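Side-chain contacts in putative ATP-dependent endonuclease of the OLD family (Thermus scotoductus, PDB 6P74), which degrades linear and supercoiled double-stranded DNA from 5' to 3' with divalent metal ions, nicks circular DNA, and has DNA-stimulated ATPase activity: residues 53-57 with 58-62; 128-131 with 132-136; 183-187 with 188-192; 192-195 with 196-200. All blocks are in the same frame, centred on the assembly; numbering follows the deposited sequence.

The four contacts follow one another along the chain, all within its ATPase and dimerization regions. Contacts 1 and 2 belong to the N-terminal part of the ATPase domain, their centres about 23 Å apart: the first is a loop between helix 34-45 and strand 70-76, the second the passage from helix 127-132 into strand 135-138, an outermost strand of the mixed sheet. Contacts 3 and 4 lie in the dimerization domain, 12 Å apart between centres, where they mark the start and the middle of helix 187-205 and share I192. Contacts 1, 3 and 4 also touch the second subunit, so the homodimer is joined at both the ATPase and the dimerization regions.

Contact 1 of 4, residues 53-57 with 58-62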
loop_
_atom_site.group_PDB
_atom_site.type_symbol
_atom_site.label_atom_id
_atom_site.label_comp_id
_atom_site.label_asym_id
_atom_site.label_seq_id
_atom_site.Cartn_x
_atom_site.Cartn_y
_atom_site.Cartn_z
ATOM N N ARG A 53 9.762 -9.885 6.549
ATOM C CA ARG A 53 8.635 -9.035 6.931
ATOM C C ARG A 53 8.495 -7.801 6.054
ATOM O O ARG A 53 7.519 -7.058 6.215
ATOM C CB ARG A 53 8.773 -8.569 8.383
ATOM C CG ARG A 53 8.485 -9.612 9.445
ATOM C CD ARG A 53 8.795 -9.061 10.837
ATOM N NE ARG A 53 10.051 -8.311 10.845
ATOM C CZ ARG A 53 10.954 -8.369 11.822
ATOM N NH1 ARG A 53 10.749 -9.149 12.875
ATOM N NH2 ARG A 53 12.068 -7.651 11.736
ATOM N N SER A 54 9.447 -7.545 5.157
ATOM C CA SER A 54 9.358 -6.372 4.300
ATOM C C SER A 54 8.529 -6.623 3.048
ATOM O O SER A 54 8.039 -5.662 2.442
ATOM C CB SER A 54 10.761 -5.910 3.896
ATOM O OG SER A 54 11.558 -5.616 5.027
ATOM N N PHE A 55 8.367 -7.878 2.645
ATOM C CA PHE A 55 7.712 -8.222 1.395
ATOM C C PHE A 55 6.310 -8.761 1.642
ATOM O O PHE A 55 6.017 -9.327 2.699
ATOM C CB PHE A 55 8.527 -9.266 0.623
ATOM C CG PHE A 55 9.823 -8.742 0.073
ATOM C CD1 PHE A 55 10.973 -8.733 0.853
ATOM C CD2 PHE A 55 9.899 -8.275 -1.230
ATOM C CE1 PHE A 55 12.179 -8.257 0.337
ATOM C CE2 PHE A 55 11.091 -7.798 -1.752
ATOM C CZ PHE A 55 12.235 -7.787 -0.969
ATOM N N ARG A 56 5.445 -8.574 0.651
ATOM C CA ARG A 56 4.183 -9.293 0.558
ATOM C C ARG A 56 4.371 -10.452 -0.424
ATOM O O ARG A 56 4.794 -10.242 -1.569
ATOM C CB ARG A 56 3.052 -8.353 0.117
ATOM C CG ARG A 56 2.922 -7.083 0.969
ATOM C CD ARG A 56 1.688 -6.250 0.604
ATOM N NE ARG A 56 0.667 -6.291 1.659
ATOM C CZ ARG A 56 -0.456 -5.568 1.662
ATOM N NH1 ARG A 56 -0.719 -4.729 0.663
ATOM N NH2 ARG A 56 -1.319 -5.680 2.671
ATOM N N ILE A 57 4.098 -11.667 0.033
ATOM C CA ILE A 57 4.223 -12.877 -0.777
ATOM C C ILE A 57 2.824 -13.444 -0.980
ATOM O O ILE A 57 2.191 -13.869 -0.005
ATOM C CB ILE A 57 5.141 -13.922 -0.123
ATOM C CG1 ILE A 57 6.564 -13.390 0.007
ATOM C CG2 ILE A 57 5.139 -15.211 -0.921
ATOM C CD1 ILE A 57 6.742 -12.420 1.142
ATOM N N PRO A 58 2.317 -13.517 -2.225
ATOM C CA PRO A 58 3.074 -13.267 -3.457
ATOM C C PRO A 58 2.920 -11.878 -4.083
ATOM O O PRO A 58 3.519 -11.641 -5.138
ATOM C CB PRO A 58 2.510 -14.326 -4.408
ATOM C CG PRO A 58 1.083 -14.624 -3.870
ATOM C CD PRO A 58 0.944 -13.968 -2.519
ATOM N N GLN A 59 2.150 -10.989 -3.449
ATOM C CA GLN A 59 1.821 -9.669 -3.993
ATOM C C GLN A 59 2.999 -8.944 -4.653
ATOM O O GLN A 59 2.815 -8.219 -5.635
ATOM C CB GLN A 59 1.241 -8.778 -2.885
ATOM C CG GLN A 59 -0.195 -9.114 -2.448
ATOM C CD GLN A 59 -0.269 -9.903 -1.132
ATOM O OE1 GLN A 59 0.529 -10.815 -0.888
ATOM N NE2 GLN A 59 -1.230 -9.549 -0.280
ATOM N N ASP A 60 4.210 -9.111 -4.126
ATOM C CA ASP A 60 5.338 -8.308 -4.580
ATOM C C ASP A 60 6.116 -8.937 -5.730
ATOM O O ASP A 60 6.965 -8.265 -6.323
ATOM C CB ASP A 60 6.277 -8.018 -3.402
ATOM C CG ASP A 60 5.718 -6.947 -2.465
ATOM O OD1 ASP A 60 4.747 -6.252 -2.863
ATOM O OD2 ASP A 60 6.246 -6.800 -1.336
ATOM N N PHE A 61 5.846 -10.191 -6.068
ATOM C CA PHE A 61 6.481 -10.821 -7.215
ATOM C C PHE A 61 5.733 -10.477 -8.494
ATOM O O PHE A 61 4.507 -10.321 -8.489
ATOM C CB PHE A 61 6.504 -12.340 -7.051
ATOM C CG PHE A 61 7.366 -12.816 -5.928
ATOM C CD1 PHE A 61 6.897 -12.804 -4.623
ATOM C CD2 PHE A 61 8.642 -13.294 -6.175
ATOM C CE1 PHE A 61 7.691 -13.256 -3.580
ATOM C CE2 PHE A 61 9.446 -13.751 -5.137
ATOM C CZ PHE A 61 8.972 -13.731 -3.838
ATOM N N ILE A 62 6.476 -10.379 -9.601
ATOM C CA ILE A 62 5.834 -10.253 -10.907
ATOM C C ILE A 62 4.793 -11.348 -11.072
ATOM O O ILE A 62 5.050 -12.517 -10.772
ATOM C CB ILE A 62 6.860 -10.343 -12.047
ATOM C CG1 ILE A 62 6.216 -10.068 -13.381
ATOM C CG2 ILE A 62 7.455 -11.730 -12.108
ATOM C CD1 ILE A 62 7.242 -9.842 -14.463
#
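The carboxylate of D60 folds back onto the backbone of R56, and the two residues grip each other twice. OD2 of D60 accepts a hydrogen bond from the amide N of R56 at 2.8 Å, almost straight (174°), the amide coming from well above the carboxylate plane. In return the amide N of D60 gives its hydrogen to R56 O, 2.9 Å away. With chi1 at -76°, CG of D60 stands beside its own backbone N, which turns the carboxylate back toward the preceding residues. OD2 also lies 3.4 Å from CA of F55, with the carboxylate plane steeply inclined to the phenyl ring. Nearby, CB of R56 packs on CB of Q59 at 3.5 Å. Beyond the bend, CG1 of I57 meets the edge of the F61 ring at CE1, 3.8 Å away and near the ring plane.

Two features of the backbone bring these groups together. The peptide bond between I57 and P58 is cis, and a type I beta turn runs from P58 to F61, closed by F61 N on P58 O at 2.9 Å. This loop follows helix 34-45 of the P-loop ATPase fold, the helix that begins in the Walker A motif, the probable ATP-binding loop.

In the next shell, OD1 of D60 makes a salt bridge with R11, so both carboxylate oxygens have partners. F55 and F61 both rest on I70 and C94 of the antiparallel sheet. Across the dimer interface, P58 packs on N30 and Q59 on G31 of the second subunit, in its probable ATP-binding P-loop.

Contact 2 of 4, residues 128-131 with 132-136; sequences DMRN and HARVL
R134 lays its aliphatic chain over the guanidinium of R130. CG of R134 sits above one face of that group, toward its rim, 3.8 Å from NH2 of R130, and CD follows at 3.7 Å from the same nitrogen. The two guanidinium planes are only 19° apart, yet NE of R134 remains 4.1 Å from R130 NH2, a close approach of like charges. A bend at chi3 (75°) swings the end of R134 round to N131, beside which it runs in the same direction. Here OD1 of N131 approaches the edge of the R134 guanidinium and accepts a weak, fairly straight bond from NH1 at 3.3 Å; the amide plane is inclined 62° to the guanidinium.

These side chains gather where helix 127-132 ends and the chain passes into strand 135-138 of the ATPase mixed sheet. At that end A133 N bonds to R130 O at 3.0 Å, and R134 N reaches N131 O weakly.

H132 takes another course, its ring meeting those of F76 and Y80. CB of H132 lies 2.9 Å from M129 O. NE of R130 is bonded to V44 O, which ties the arginine to helix 34-45.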
loop_
_atom_site.group_PDB
_atom_site.type_symbol
_atom_site.label_atom_id
_atom_site.label_comp_id
_atom_site.label_asym_id
_atom_site.label_seq_id
_atom_site.Cartn_x
_atom_site.Cartn_y
_atom_site.Cartn_z
ATOM N N ASP A 128 25.922 -0.127 10.634
ATOM C CA ASP A 128 26.633 1.074 10.206
ATOM C C ASP A 128 26.708 1.146 8.691
ATOM O O ASP A 128 26.591 2.227 8.104
ATOM C CB ASP A 128 28.039 1.097 10.805
ATOM C CG ASP A 128 28.039 0.880 12.310
ATOM O OD1 ASP A 128 27.739 1.840 13.061
ATOM O OD2 ASP A 128 28.323 -0.262 12.736
ATOM N N MET A 129 26.903 -0.004 8.046
ATOM C CA MET A 129 27.052 -0.039 6.605
ATOM C C MET A 129 25.758 0.365 5.916
ATOM O O MET A 129 25.768 1.184 4.997
ATOM C CB MET A 129 27.490 -1.430 6.158
ATOM C CG MET A 129 27.744 -1.534 4.640
ATOM S SD MET A 129 28.371 -3.165 4.167
ATOM C CE MET A 129 30.061 -2.999 4.662
ATOM N N ARG A 130 24.627 -0.187 6.354
ATOM C CA ARG A 130 23.370 0.170 5.716
ATOM C C ARG A 130 22.961 1.604 6.047
ATOM O O ARG A 130 22.482 2.325 5.166
ATOM C CB ARG A 130 22.265 -0.806 6.110
ATOM C CG ARG A 130 21.082 -0.783 5.134
ATOM C CD ARG A 130 19.932 -1.599 5.673
ATOM N NE ARG A 130 18.727 -0.786 5.768
ATOM C CZ ARG A 130 18.380 -0.099 6.847
ATOM N NH1 ARG A 130 19.144 -0.136 7.930
ATOM N NH2 ARG A 130 17.275 0.619 6.846
ATOM N N ASN A 131 23.139 2.037 7.304
ATOM C CA ASN A 131 22.786 3.411 7.649
ATOM C C ASN A 131 23.628 4.419 6.885
ATOM O O ASN A 131 23.197 5.564 6.696
ATOM C CB ASN A 131 22.933 3.650 9.142
ATOM C CG ASN A 131 21.956 2.826 9.968
ATOM O OD1 ASN A 131 21.019 2.224 9.434
ATOM N ND2 ASN A 131 22.180 2.786 11.285
ATOM N N HIS A 132 24.818 4.016 6.443
ATOM C CA HIS A 132 25.615 4.835 5.540
ATOM C C HIS A 132 24.747 5.470 4.462
ATOM O O HIS A 132 24.835 6.675 4.207
ATOM C CB HIS A 132 26.705 3.966 4.904
ATOM C CG HIS A 132 27.500 4.650 3.838
ATOM N ND1 HIS A 132 28.243 5.786 4.075
ATOM C CD2 HIS A 132 27.690 4.341 2.531
ATOM C CE1 HIS A 132 28.846 6.156 2.955
ATOM N NE2 HIS A 132 28.537 5.288 2.005
ATOM N N ALA A 133 23.898 4.663 3.823
ATOM C CA ALA A 133 23.195 5.058 2.610
ATOM C C ALA A 133 21.694 5.255 2.808
ATOM O O ALA A 133 20.963 5.344 1.815
ATOM C CB ALA A 133 23.439 4.022 1.509
ATOM N N ARG A 134 21.221 5.337 4.050
ATOM C CA ARG A 134 19.786 5.433 4.288
ATOM C C ARG A 134 19.203 6.729 3.735
ATOM O O ARG A 134 19.839 7.788 3.733
ATOM C CB ARG A 134 19.474 5.328 5.777
ATOM C CG ARG A 134 19.106 3.922 6.179
ATOM C CD ARG A 134 19.059 3.779 7.688
ATOM N NE ARG A 134 17.864 4.396 8.252
ATOM C CZ ARG A 134 17.647 4.559 9.554
ATOM N NH1 ARG A 134 18.558 4.156 10.439
ATOM N NH2 ARG A 134 16.524 5.126 9.976
ATOM N N VAL A 135 17.960 6.639 3.283
ATOM C CA VAL A 135 17.291 7.739 2.608
ATOM C C VAL A 135 16.130 8.193 3.464
ATOM O O VAL A 135 15.485 7.390 4.145
ATOM C CB VAL A 135 16.791 7.332 1.212
ATOM C CG1 VAL A 135 17.937 6.831 0.376
ATOM C CG2 VAL A 135 15.720 6.269 1.343
ATOM N N LEU A 136 15.872 9.492 3.435
ATOM C CA LEU A 136 14.608 10.012 3.933
ATOM C C LEU A 136 13.539 9.778 2.876
ATOM O O LEU A 136 13.714 10.152 1.710
ATOM C CB LEU A 136 14.726 11.499 4.252
ATOM C CG LEU A 136 15.191 11.817 5.666
ATOM C CD1 LEU A 136 15.262 13.316 5.855
ATOM C CD2 LEU A 136 14.232 11.189 6.675
#

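Contact 3 of 4, residues 183-187 with 188-192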
loop_
_atom_site.group_PDB
_atom_site.type_symbol
_atom_site.label_atom_id
_atom_site.label_comp_id
_atom_site.label_asym_id
_atom_site.label_seq_id
_atom_site.Cartn_x
_atom_site.Cartn_y
_atom_site.Cartn_z
ATOM N N LEU A 183 -0.448 16.443 36.353
ATOM C CA LEU A 183 -1.757 17.080 36.216
ATOM C C LEU A 183 -2.722 16.201 35.434
ATOM O O LEU A 183 -3.943 16.304 35.614
ATOM C CB LEU A 183 -1.627 18.442 35.531
ATOM C CG LEU A 183 -1.382 19.668 36.400
ATOM C CD1 LEU A 183 -0.245 19.429 37.367
ATOM C CD2 LEU A 183 -1.074 20.837 35.492
ATOM N N LEU A 184 -2.192 15.343 34.556
ATOM C CA LEU A 184 -3.026 14.442 33.770
ATOM C C LEU A 184 -3.373 13.169 34.526
ATOM O O LEU A 184 -4.450 12.598 34.309
ATOM C CB LEU A 184 -2.317 14.074 32.468
ATOM C CG LEU A 184 -1.969 15.256 31.577
ATOM C CD1 LEU A 184 -1.522 14.752 30.210
ATOM C CD2 LEU A 184 -3.162 16.208 31.476
ATOM N N ARG A 185 -2.488 12.713 35.410
ATOM C CA ARG A 185 -2.609 11.378 35.980
ATOM C C ARG A 185 -3.667 11.668 37.048
ATOM O O ARG A 185 -3.383 12.014 38.194
ATOM C CB ARG A 185 -1.239 10.862 36.386
ATOM C CG ARG A 185 -0.509 10.304 35.153
ATOM C CD ARG A 185 0.659 9.417 35.514
ATOM N NE ARG A 185 1.776 10.242 35.950
ATOM C CZ ARG A 185 2.889 10.412 35.250
ATOM N NH1 ARG A 185 3.038 9.781 34.087
ATOM N NH2 ARG A 185 3.851 11.199 35.723
ATOM N N THR A 186 -4.918 11.485 36.626
ATOM C CA THR A 186 -6.070 11.284 37.499
ATOM C C THR A 186 -6.037 9.855 38.033
ATOM O O THR A 186 -5.332 8.997 37.490
ATOM C CB THR A 186 -7.297 11.474 36.596
ATOM O OG1 THR A 186 -7.248 10.523 35.527
ATOM C CG2 THR A 186 -7.373 12.883 36.022
ATOM N N GLU A 187 -6.806 9.584 39.091
ATOM C CA GLU A 187 -6.932 8.215 39.578
ATOM C C GLU A 187 -7.423 7.264 38.482
ATOM O O GLU A 187 -6.938 6.133 38.372
ATOM C CB GLU A 187 -7.870 8.173 40.779
ATOM C CG GLU A 187 -8.006 6.794 41.400
ATOM C CD GLU A 187 -8.915 6.779 42.636
ATOM O OE1 GLU A 187 -9.467 7.859 42.977
ATOM O OE2 GLU A 187 -9.070 5.689 43.261
ATOM N N GLN A 188 -8.396 7.696 37.667
ATOM C CA GLN A 188 -8.890 6.821 36.604
ATOM C C GLN A 188 -7.821 6.594 35.542
ATOM O O GLN A 188 -7.697 5.487 35.005
ATOM C CB GLN A 188 -10.162 7.390 35.959
ATOM C CG GLN A 188 -10.908 6.349 35.078
ATOM C CD GLN A 188 -11.861 6.960 34.040
ATOM O OE1 GLN A 188 -11.982 8.185 33.917
ATOM N NE2 GLN A 188 -12.535 6.091 33.282
ATOM N N VAL A 189 -7.038 7.630 35.231
ATOM C CA VAL A 189 -5.958 7.482 34.264
ATOM C C VAL A 189 -4.957 6.436 34.737
ATOM O O VAL A 189 -4.508 5.582 33.958
ATOM C CB VAL A 189 -5.282 8.839 34.002
ATOM C CG1 VAL A 189 -3.984 8.642 33.236
ATOM C CG2 VAL A 189 -6.215 9.761 33.224
ATOM N N LYS A 190 -4.605 6.474 36.027
ATOM C CA LYS A 190 -3.614 5.546 36.554
ATOM C C LYS A 190 -4.129 4.109 36.539
ATOM O O LYS A 190 -3.355 3.182 36.273
ATOM C CB LYS A 190 -3.189 5.980 37.955
ATOM C CG LYS A 190 -2.473 7.333 37.947
ATOM C CD LYS A 190 -2.440 7.976 39.327
ATOM C CE LYS A 190 -1.174 7.629 40.094
ATOM N NZ LYS A 190 -1.124 8.357 41.398
ATOM N N GLN A 191 -5.430 3.901 36.804
ATOM C CA GLN A 191 -5.987 2.550 36.722
ATOM C C GLN A 191 -6.061 2.058 35.278
ATOM O O GLN A 191 -5.846 0.869 35.023
ATOM C CB GLN A 191 -7.366 2.482 37.386
ATOM C CG GLN A 191 -7.317 2.325 38.906
ATOM C CD GLN A 191 -8.694 2.287 39.551
ATOM O OE1 GLN A 191 -9.602 1.618 39.059
ATOM N NE2 GLN A 191 -8.855 3.010 40.658
ATOM N N ILE A 192 -6.337 2.948 34.322
ATOM C CA ILE A 192 -6.286 2.553 32.924
ATOM C C ILE A 192 -4.864 2.201 32.526
ATOM O O ILE A 192 -4.624 1.201 31.845
ATOM C CB ILE A 192 -6.861 3.662 32.038
ATOM C CG1 ILE A 192 -8.334 3.867 32.363
ATOM C CG2 ILE A 192 -6.648 3.319 30.565
ATOM C CD1 ILE A 192 -8.992 4.948 31.539
#
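T186 supplies two acceptors to the first turn of helix 187-205. Its carbonyl O accepts a hydrogen bond from the amide N of K190 at 3.0 Å. Its hydroxyl OG1 accepts from V189 N at 2.9 Å, although OG1 is modelled too close to a neighbouring atom and its exact place is less sure. As modelled, chi1 of 59° sets OG1 between the backbone N and the carbonyl carbon of its own residue, turned to the amide of V189.

T186 holds the N-cap position, and its hydroxyl makes the capping bond to V189 N, a first-turn amide with no earlier turn of this helix before it. The cap stands at the junction of helices 170-184 and 187-205 in the dimerization domain. The carbonyl series that T186 O begins continues with E187 O, which accepts Q191 N at 3.1 Å, and Q188 O, which accepts I192 N at 3.0 Å. The side chains of E187 and Q191 run alongside each other in the same direction, OE2 and NE2 3.7 Å apart, their end planes steeply inclined.

On the junction side, CB of R185 touches CG of K190 at 4.1 Å. The arginine's charge is directed to helix 170-184, where NH2 makes salt bridges with E178 and D182. The apolar side of the junction faces the other protomer: L184 packs on F173 and V189 on V163 of the second subunit.

Contact 4 of 4, residues 192-195 with 196-200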
loop_
_atom_site.group_PDB
_atom_site.type_symbol
_atom_site.label_atom_id
_atom_site.label_comp_id
_atom_site.label_asym_id
_atom_site.label_seq_id
_atom_site.Cartn_x
_atom_site.Cartn_y
_atom_site.Cartn_z
ATOM N N ILE A 192 -6.337 2.948 34.322
ATOM C CA ILE A 192 -6.286 2.553 32.924
ATOM C C ILE A 192 -4.864 2.201 32.526
ATOM O O ILE A 192 -4.624 1.201 31.845
ATOM C CB ILE A 192 -6.861 3.662 32.038
ATOM C CG1 ILE A 192 -8.334 3.867 32.363
ATOM C CG2 ILE A 192 -6.648 3.319 30.565
ATOM C CD1 ILE A 192 -8.992 4.948 31.539
ATOM N N GLU A 193 -3.900 3.008 32.957
ATOM C CA GLU A 193 -2.502 2.752 32.638
ATOM C C GLU A 193 -2.018 1.445 33.267
ATOM O O GLU A 193 -1.291 0.676 32.631
ATOM C CB GLU A 193 -1.671 3.953 33.103
ATOM C CG GLU A 193 -0.157 3.871 32.945
ATOM C CD GLU A 193 0.544 5.103 33.537
ATOM O OE1 GLU A 193 0.836 6.058 32.777
ATOM O OE2 GLU A 193 0.783 5.126 34.768
ATOM N N LYS A 194 -2.424 1.166 34.510
ATOM C CA LYS A 194 -2.018 -0.074 35.163
ATOM C C LYS A 194 -2.642 -1.289 34.481
ATOM O O LYS A 194 -1.993 -2.330 34.336
ATOM C CB LYS A 194 -2.381 -0.019 36.652
ATOM C CG LYS A 194 -2.098 -1.287 37.472
ATOM C CD LYS A 194 -2.513 -1.056 38.953
ATOM C CE LYS A 194 -2.214 -2.251 39.864
ATOM N NZ LYS A 194 -2.675 -2.049 41.291
ATOM N N THR A 195 -3.891 -1.177 34.036
ATOM C CA THR A 195 -4.487 -2.281 33.308
ATOM C C THR A 195 -3.702 -2.567 32.036
ATOM O O THR A 195 -3.338 -3.714 31.770
ATOM C CB THR A 195 -5.948 -1.975 33.002
ATOM O OG1 THR A 195 -6.690 -1.998 34.227
ATOM C CG2 THR A 195 -6.529 -2.997 31.981
ATOM N N ILE A 196 -3.400 -1.525 31.257
ATOM C CA ILE A 196 -2.615 -1.704 30.036
ATOM C C ILE A 196 -1.267 -2.354 30.351
ATOM O O ILE A 196 -0.915 -3.405 29.799
ATOM C CB ILE A 196 -2.434 -0.359 29.311
ATOM C CG1 ILE A 196 -3.791 0.228 28.933
ATOM C CG2 ILE A 196 -1.541 -0.527 28.068
ATOM C CD1 ILE A 196 -3.706 1.558 28.173
ATOM N N ALA A 197 -0.499 -1.742 31.252
ATOM C CA ALA A 197 0.873 -2.179 31.486
ATOM C C ALA A 197 0.925 -3.579 32.081
ATOM O O ALA A 197 1.781 -4.386 31.707
ATOM C CB ALA A 197 1.591 -1.186 32.406
ATOM N N GLU A 198 0.039 -3.878 33.028
ATOM C CA GLU A 198 0.051 -5.209 33.617
ATOM C C GLU A 198 -0.338 -6.255 32.585
ATOM O O GLU A 198 0.254 -7.337 32.539
ATOM C CB GLU A 198 -0.882 -5.279 34.832
ATOM C CG GLU A 198 -0.408 -4.509 36.068
ATOM C CD GLU A 198 0.926 -5.011 36.622
ATOM O OE1 GLU A 198 0.920 -5.798 37.598
ATOM O OE2 GLU A 198 1.983 -4.612 36.082
ATOM N N THR A 199 -1.327 -5.948 31.746
ATOM C CA THR A 199 -1.750 -6.913 30.742
ATOM C C THR A 199 -0.647 -7.146 29.722
ATOM O O THR A 199 -0.277 -8.295 29.444
ATOM C CB THR A 199 -3.035 -6.435 30.067
ATOM O OG1 THR A 199 -4.093 -6.412 31.029
ATOM C CG2 THR A 199 -3.429 -7.337 28.918
ATOM N N ALA A 200 -0.090 -6.061 29.171
ATOM C CA ALA A 200 1.035 -6.198 28.255
ATOM C C ALA A 200 2.166 -7.027 28.860
ATOM O O ALA A 200 2.781 -7.848 28.169
ATOM C CB ALA A 200 1.547 -4.819 27.842
#
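T199 reaches back one helical turn to T195, and its side chain is best followed outward from CB. That carbon already lies 3.2 Å from T195 O. OG1 branches from it beside the backbone N of T199 (chi1 -65°), which returns the hydroxyl to the same carbonyl, and it donates to T195 O at 2.9 Å. T195 O thus accepts two bonds, since T199 N also reaches it at 3.0 Å, and the two donors come from opposite faces of the carbonyl plane. The hydroxyl of T195 repeats the pattern one turn earlier, with its OG1 bonded to Q191 O.

All this lies within helix 187-205 of the dimerization domain, whose regular i to i+4 backbone bonds include I196 N on I192 O, A197 N on E193 O and E198 N on K194 O. Each hydroxyl thus shares a carbonyl of the preceding turn, a common way for threonine to satisfy its donor within a helix.

The remaining side chains spread around the helix. CD1 of I196 meets CG2 of I192 at 4.2 Å. On the exposed flank K194 and E198 touch through their aliphatic parts, CG to CG at 3.9 Å, while their charged ends, NZ and OE1, stay 6.4 Å apart. E193 turns its OE1 to the backbone N of F219, and A197 and A200 rest on I217 of the same strand, 217-220. On the dimer side, I196 packs on G258, T195 on Q265 and T199 on E261 of the second subunit.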